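Local coordinates for glutaredoxin (PDB 3NZN), which probably acts as a small thiol-disulfide oxidoreductase of the glutaredoxin family, using a cysteine pair that can form a disulfide, at residues K36-L41 and P79-N84; E67-R70 and S75-F78. All blocks are in the same frame, centred on the assembly; numbering follows the deposited sequence.

How the contacts relate
From the N terminus, the chain first reaches 36-41, on helix 33-45 close behind the Cys-32 and Cys-35 pair. It then forms strand 49-53 and helix 59-72, which carries 67-70, turns into 75-78, where strand 77-83 begins, and runs on through 79-84. Contact 2 closes a short loop of four residues, nested inside the 37-residue loop that contact 1 closes; the two do not cross. They share strand 77-83, and their centres lie about 13 Å apart. Contact 1 ties that strand to helix 33-45, whereas contact 2 ties its beginning to helix 59-72. The two also touch, through Thr-80 on Val-69 and Ile-82 on Glu-68.

Contact 1 (K36-L41 and P79-N84)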
ATOM      1  N   LYS A  36       8.388  13.767  -6.330  1.00 11.34           N
ATOM      2  CA  LYS A  36       9.726  14.316  -6.498  1.00 11.49           C
ATOM      3  C   LYS A  36       9.663  15.792  -6.934  1.00 11.32           C
ATOM      4  O   LYS A  36      10.450  16.618  -6.483  1.00 12.04           O
ATOM      5  CB  LYS A  36      10.471  13.483  -7.507  1.00 13.25           C
ATOM      6  CG  LYS A  36      10.945  12.122  -7.161  1.00 22.43           C
ATOM      7  CD  LYS A  36      11.471  11.830  -5.684  1.00 26.89           C
ATOM      8  CE  LYS A  36      10.972  10.425  -5.204  1.00 30.00           C
ATOM      9  NZ  LYS A  36       9.467  10.450  -4.999  1.00 18.99           N
ATOM     10  N   LYS A  37       8.689  16.120  -7.761  1.00 11.19           N
ATOM     11  CA  LYS A  37       8.542  17.492  -8.186  1.00 11.91           C
ATOM     12  C   LYS A  37       8.129  18.370  -7.000  1.00 10.72           C
ATOM     13  O   LYS A  37       8.554  19.540  -6.901  1.00 11.41           O
ATOM     14  CB  LYS A  37       7.447  17.632  -9.235  1.00 15.38           C
ATOM     15  CG  LYS A  37       7.725  17.189 -10.611  1.00 20.41           C
ATOM     16  CD  LYS A  37       7.270  18.208 -11.676  1.00 31.94           C
ATOM     17  CE  LYS A  37       7.820  17.843 -13.132  1.00 37.86           C
ATOM     18  NZ  LYS A  37       9.175  18.530 -13.569  1.00 42.44           N
ATOM     19  N   THR A  38       7.290  17.894  -6.104  1.00 10.69           N
ATOM     20  CA  THR A  38       6.953  18.597  -4.884  1.00 10.06           C
ATOM     21  C   THR A  38       8.111  18.771  -3.970  1.00 10.01           C
ATOM     22  O   THR A  38       8.329  19.924  -3.453  1.00 10.33           O
ATOM     23  CB  THR A  38       5.820  17.820  -4.162  1.00 11.10           C
ATOM     24  OG1 THR A  38       4.693  17.680  -5.062  1.00 12.12           O
ATOM     25  CG2 THR A  38       5.375  18.568  -2.901  1.00 12.07           C
ATOM     26  N   LYS A  39       8.939  17.766  -3.754  1.00 10.50           N
ATOM     27  CA  LYS A  39      10.142  17.894  -3.005  1.00 10.75           C
ATOM     28  C   LYS A  39      11.060  18.970  -3.602  1.00 10.63           C
ATOM     29  O   LYS A  39      11.637  19.737  -2.860  1.00 10.69           O
ATOM     30  CB  LYS A  39      10.797  16.533  -2.843  1.00 12.40           C
ATOM     31  CG  LYS A  39      12.028  16.475  -2.115  1.00 13.07           C
ATOM     32  CD  LYS A  39      12.521  15.044  -1.838  1.00 18.50           C
ATOM     33  CE  LYS A  39      13.857  15.041  -1.153  1.00 21.88           C
ATOM     34  NZ  LYS A  39      14.938  15.319  -2.175  1.00 26.54           N
ATOM     35  N   LYS A  40      11.210  18.948  -4.925  1.00 10.58           N
ATOM     36  CA  LYS A  40      12.042  19.953  -5.600  1.00 10.71           C
ATOM     37  C   LYS A  40      11.502  21.374  -5.376  1.00  9.63           C
ATOM     38  O   LYS A  40      12.303  22.296  -5.198  1.00 10.86           O
ATOM     39  CB  LYS A  40      12.135  19.626  -7.043  1.00 12.31           C
ATOM     40  CG  LYS A  40      13.052  18.562  -7.464  1.00 19.13           C
ATOM     41  CD  LYS A  40      12.853  18.169  -8.940  1.00 25.28           C
ATOM     42  CE  LYS A  40      13.788  17.003  -9.300  1.00 29.47           C
ATOM     43  NZ  LYS A  40      13.702  15.726  -8.509  1.00 34.79           N
ATOM     44  N   LEU A  41      10.196  21.553  -5.415  1.00  9.93           N
ATOM     45  CA  LEU A  41       9.596  22.879  -5.145  1.00  9.73           C
ATOM     46  C   LEU A  41       9.934  23.279  -3.754  1.00  9.82           C
ATOM     47  O   LEU A  41      10.374  24.470  -3.535  1.00 10.12           O
ATOM     48  CB  LEU A  41       8.111  22.864  -5.438  1.00 10.12           C
ATOM     49  CG  LEU A  41       7.369  24.183  -5.045  1.00 10.22           C
ATOM     50  CD1 LEU A  41       7.828  25.338  -5.865  1.00 11.84           C
ATOM     51  CD2 LEU A  41       5.911  23.952  -5.230  1.00 12.14           C
ATOM     52  N   PRO A  79       1.546  13.050  -3.801  1.00  8.87           N
ATOM     53  CA  PRO A  79       1.916  13.512  -2.505  1.00  9.19           C
ATOM     54  C   PRO A  79       0.770  14.118  -1.706  1.00  8.66           C
ATOM     55  O   PRO A  79      -0.171  14.640  -2.273  1.00  9.43           O
ATOM     56  CB  PRO A  79       2.908  14.657  -2.838  1.00 10.22           C
ATOM     57  CG  PRO A  79       2.498  15.119  -4.212  1.00 11.15           C
ATOM     58  CD  PRO A  79       2.042  13.829  -4.901  1.00  9.30           C
ATOM     59  N   THR A  80       0.874  14.055  -0.383  1.00  9.11           N
ATOM     60  CA  THR A  80       0.044  14.853   0.525  1.00  8.98           C
ATOM     61  C   THR A  80       1.048  15.652   1.379  1.00  9.24           C
ATOM     62  O   THR A  80       1.866  15.136   2.097  1.00  9.56           O
ATOM     63  CB  THR A  80      -0.824  14.008   1.409  1.00  9.20           C
ATOM     64  OG1 THR A  80      -1.767  13.277   0.616  1.00 10.27           O
ATOM     65  CG2 THR A  80      -1.594  14.778   2.351  1.00 10.83           C
ATOM     66  N   THR A  81       0.898  17.013   1.245  1.00  9.20           N
ATOM     67  CA  THR A  81       1.759  17.935   1.974  1.00  8.94           C
ATOM     68  C   THR A  81       0.928  18.620   3.028  1.00  9.52           C
ATOM     69  O   THR A  81      -0.110  19.206   2.677  1.00  9.99           O
ATOM     70  CB  THR A  81       2.374  18.977   0.964  1.00  9.56           C
ATOM     71  OG1 THR A  81       3.130  18.277   0.002  1.00 10.14           O
ATOM     72  CG2 THR A  81       3.327  19.886   1.786  1.00 11.30           C
ATOM     73  N   ILE A  82       1.329  18.509   4.254  1.00  8.93           N
ATOM     74  CA  ILE A  82       0.562  19.027   5.405  1.00  9.99           C
ATOM     75  C   ILE A  82       1.367  20.180   5.991  1.00  9.16           C
ATOM     76  O   ILE A  82       2.490  20.038   6.426  1.00 10.09           O
ATOM     77  CB  ILE A  82       0.256  17.932   6.445  1.00 10.77           C
ATOM     78  CG1 ILE A  82      -0.448  16.728   5.779  1.00 14.49           C
ATOM     79  CG2 ILE A  82      -0.642  18.545   7.531  1.00 14.11           C
ATOM     80  CD1 ILE A  82      -0.390  15.424   6.611  1.00 17.32           C
ATOM     81  N   ILE A  83       0.703  21.347   6.047  1.00  9.69           N
ATOM     82  CA  ILE A  83       1.329  22.592   6.428  1.00  9.79           C
ATOM     83  C   ILE A  83       0.706  23.100   7.733  1.00 10.42           C
ATOM     84  O   ILE A  83      -0.485  23.307   7.823  1.00 11.28           O
ATOM     85  CB  ILE A  83       1.167  23.677   5.331  1.00 10.28           C
ATOM     86  CG1 ILE A  83       1.819  23.195   4.055  1.00 12.47           C
ATOM     87  CG2 ILE A  83       1.769  25.066   5.787  1.00 12.02           C
ATOM     88  CD1 ILE A  83       1.548  23.984   2.814  1.00 14.60           C
ATOM     89  N   ASN A  84       1.589  23.173   8.739  1.00 10.35           N
ATOM     90  CA  ASN A  84       1.224  23.695  10.074  1.00 10.76           C
ATOM     91  C   ASN A  84       0.052  22.954  10.692  1.00 11.61           C
ATOM     92  O   ASN A  84      -0.686  23.510  11.454  1.00 13.17           O
ATOM     93  CB  ASN A  84       0.992  25.195  10.060  1.00 10.55           C
ATOM     94  CG  ASN A  84       2.124  25.969   9.447  1.00  9.86           C
ATOM     95  OD1 ASN A  84       3.283  25.707   9.759  1.00 13.89           O
ATOM     96  ND2 ASN A  84       1.843  26.840   8.567  1.00 10.07           N
TER
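Thr-38 meets 79-84 with both branches of its side chain, the hydroxyl on Pro-79 and the methyl on Thr-81. Against the proline the two side chains cross obliquely: Thr-38 OG1 comes 3.5 Å from Pro-79 CG and 4.2 Å from Pro-79 CB, so CG makes the main contact, with CB behind it. Thr-38 and Thr-81 instead run past each other in opposite directions, leaving Thr-38 CG2 3.7 Å from Thr-81 OG1. A chi1 of -57° explains this division in Thr-38, since it sets OG1 opposite the carbonyl carbon and CG2 opposite the backbone N. The hydroxyl makes no hydrogen bond to the strand; its polar partner is Trp-34 O, one turn back in the same helix, and what it offers Pro-79 is van der Waals contact.

The peptide bond before Pro-79 is cis, and the proline side chain also touches the CxxC motif at the start of helix 33-45, whose Cys-32 and Cys-35 form a disulfide. This is the cis-proline beside a CxxC at a helix start that marks the thioredoxin fold, to which glutaredoxins belong. Alternation along 79-81 separates its two faces: the CB atoms of Pro-79 and Thr-81 point toward the helix, whereas that of Thr-80 points away. Only 96 Å² is buried between the segments, although all three touching residues are themselves buried. Met-26 of the adjoining strand 24-28 packs on Thr-38 and Thr-81, and Phe-92, in a loop, touches Thr-38. Backbone hydrogen bonds join Thr-80 to Tyr-27 and Thr-81 to Ile-89, which places the strand between 24-28 and 87-90.

Contact 2 (E67-R70 and S75-F78); sequences EEVR and SVSF
Arg-70 bends its side chain round one methyl of Val-76, as the distances along it demonstrate. Its CB lies 3.8 Å from Val-76 CG2 and its CG 4.1 Å from the same methyl. The chain is extended over its first two torsions and then turns at chi3 (-78°), which brings the far end back: Arg-70 NE is 3.9 Å, Arg-70 CZ 4.2 Å and Arg-70 NH1 4.0 Å from Val-76 CG2. The guanidinium lies oblique to the methyl, and the contact is van der Waals in kind. The charged end has long, weak ion pairs with Glu-62 and Glu-63 of a third subunit. An alanine in place of Arg-70 would keep the CB contact but would probably uncover the methyl of Val-76 and leave those two glutamates without this positive partner.

Val-69, one residue earlier, divides its methyls between two partners. Val-69 CG1 lies 4.0 Å from Val-76 CA and 4.3 Å from Val-76 CG1, while Val-69 CG2 lies 4.1 Å from Phe-78 CE1, the two side chains crossing at about a right angle. No hydrogen bond links the segments. Ser-77 instead directs its CB away from the helix, and its OG is hydrogen-bonded to Asn-73 ND2 in the intervening turn.

The arrangement is a helix-to-strand connection in the thioredoxin fold: the last turns of helix 59-72 lie against the start of strand 77-83, with Tyr-27 of strand 24-28 also touching Val-69. On the strand side, Ser-77 and Phe-78 pair antiparallel with a strand of a second subunit, continuing the sheet across the interface.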
ATOM      1  N   GLU A  67      -2.262   6.373   8.497  1.00 12.09           N
ATOM      2  CA  GLU A  67      -3.315   7.001   9.256  1.00 12.82           C
ATOM      3  C   GLU A  67      -3.191   8.506   9.239  1.00 12.79           C
ATOM      4  O   GLU A  67      -4.227   9.201   9.212  1.00 13.50           O
ATOM      5  CB  GLU A  67      -3.263   6.525  10.705  1.00 14.75           C
ATOM      6  CG  GLU A  67      -3.632   5.122  10.933  1.00 18.96           C
ATOM      7  CD  GLU A  67      -3.227   4.532  12.332  1.00 23.80           C
ATOM      8  OE1 GLU A  67      -2.375   5.053  13.122  1.00 27.67           O
ATOM      9  OE2 GLU A  67      -3.706   3.427  12.613  1.00 30.19           O
ATOM     10  N   GLU A  68      -1.984   9.044   9.307  1.00 12.11           N
ATOM     11  CA  GLU A  68      -1.828  10.488   9.239  1.00 12.50           C
ATOM     12  C   GLU A  68      -2.287  11.055   7.877  1.00 12.18           C
ATOM     13  O   GLU A  68      -2.959  12.074   7.832  1.00 13.78           O
ATOM     14  CB  GLU A  68      -0.394  10.841   9.520  1.00 13.12           C
ATOM     15  CG  GLU A  68      -0.090  12.325   9.375  1.00 18.66           C
ATOM     16  CD  GLU A  68      -0.603  13.194  10.488  1.00 23.73           C
ATOM     17  OE1 GLU A  68      -1.261  12.697  11.448  1.00 27.44           O
ATOM     18  OE2 GLU A  68      -0.304  14.460  10.433  1.00 29.68           O
ATOM     19  N   VAL A  69      -1.871  10.421   6.791  1.00 11.13           N
ATOM     20  CA  VAL A  69      -2.323  10.823   5.494  1.00 11.32           C
ATOM     21  C   VAL A  69      -3.840  10.743   5.415  1.00 11.30           C
ATOM     22  O   VAL A  69      -4.504  11.627   4.970  1.00 12.53           O
ATOM     23  CB  VAL A  69      -1.670   9.980   4.395  1.00 11.74           C
ATOM     24  CG1 VAL A  69      -2.269  10.292   3.064  1.00 12.45           C
ATOM     25  CG2 VAL A  69      -0.190  10.233   4.373  1.00 11.85           C
ATOM     26  N   ARG A  70      -4.432   9.617   5.871  1.00 11.73           N
ATOM     27  CA  ARG A  70      -5.869   9.485   5.747  1.00 12.26           C
ATOM     28  C   ARG A  70      -6.669  10.563   6.491  1.00 11.89           C
ATOM     29  O   ARG A  70      -7.634  10.985   6.056  1.00 13.04           O
ATOM     30  CB  ARG A  70      -6.272   8.074   6.258  1.00 13.46           C
ATOM     31  CG  ARG A  70      -7.735   7.799   6.134  1.00 13.92           C
ATOM     32  CD  ARG A  70      -8.028   6.295   6.619  1.00 21.99           C
ATOM     33  NE  ARG A  70      -7.652   5.312   5.573  1.00 25.58           N
ATOM     34  CZ  ARG A  70      -6.803   4.328   5.713  1.00 21.84           C
ATOM     35  NH1 ARG A  70      -6.547   3.552   4.694  1.00 24.16           N
ATOM     36  NH2 ARG A  70      -6.220   4.111   6.808  1.00 24.09           N
ATOM     37  N   SER A  75      -8.480   9.958   0.519  1.00 14.01           N
ATOM     38  CA  SER A  75      -8.092   9.195  -0.656  1.00 13.91           C
ATOM     39  C   SER A  75      -6.820   8.372  -0.430  1.00 14.25           C
ATOM     40  O   SER A  75      -6.472   7.476  -1.264  1.00 16.95           O
ATOM     41  CB  SER A  75      -7.981  10.031  -1.899  1.00 15.35           C
ATOM     42  OG  SER A  75      -9.161  10.644  -2.193  1.00 19.18           O
ATOM     43  N   VAL A  76      -6.004   8.751   0.552  1.00 12.11           N
ATOM     44  CA  VAL A  76      -4.690   8.151   0.744  1.00 11.81           C
ATOM     45  C   VAL A  76      -3.953   8.111  -0.559  1.00 11.65           C
ATOM     46  O   VAL A  76      -3.554   7.096  -1.132  1.00 12.89           O
ATOM     47  CB  VAL A  76      -4.781   6.788   1.454  1.00 12.64           C
ATOM     48  CG1 VAL A  76      -3.431   6.344   1.879  1.00 13.44           C
ATOM     49  CG2 VAL A  76      -5.752   6.919   2.629  1.00 14.37           C
ATOM     50  N   SER A  77      -3.630   9.345  -1.008  1.00 10.63           N
ATOM     51  CA  SER A  77      -2.942   9.580  -2.250  1.00 10.68           C
ATOM     52  C   SER A  77      -1.719  10.476  -2.002  1.00  8.78           C
ATOM     53  O   SER A  77      -1.598  11.105  -0.957  1.00 10.87           O
ATOM     54  CB  SER A  77      -3.848  10.105  -3.287  1.00 11.87           C
ATOM     55  OG  SER A  77      -4.361  11.385  -2.923  1.00 12.09           O
ATOM     56  N   PHE A  78      -0.860  10.506  -2.997  1.00  9.30           N
ATOM     57  CA  PHE A  78       0.499  11.034  -2.817  1.00  9.13           C
ATOM     58  C   PHE A  78       0.894  11.884  -4.020  1.00  9.49           C
ATOM     59  O   PHE A  78       0.658  11.502  -5.164  1.00 10.71           O
ATOM     60  CB  PHE A  78       1.500   9.869  -2.693  1.00  9.23           C
ATOM     61  CG  PHE A  78       1.142   9.006  -1.531  1.00  9.55           C
ATOM     62  CD1 PHE A  78       1.518   9.345  -0.239  1.00 10.54           C
ATOM     63  CD2 PHE A  78       0.306   7.867  -1.650  1.00 10.41           C
ATOM     64  CE1 PHE A  78       1.132   8.617   0.828  1.00 10.27           C
ATOM     65  CE2 PHE A  78      -0.077   7.150  -0.541  1.00 10.57           C
ATOM     66  CZ  PHE A  78       0.298   7.513   0.650  1.00 10.82           C
TER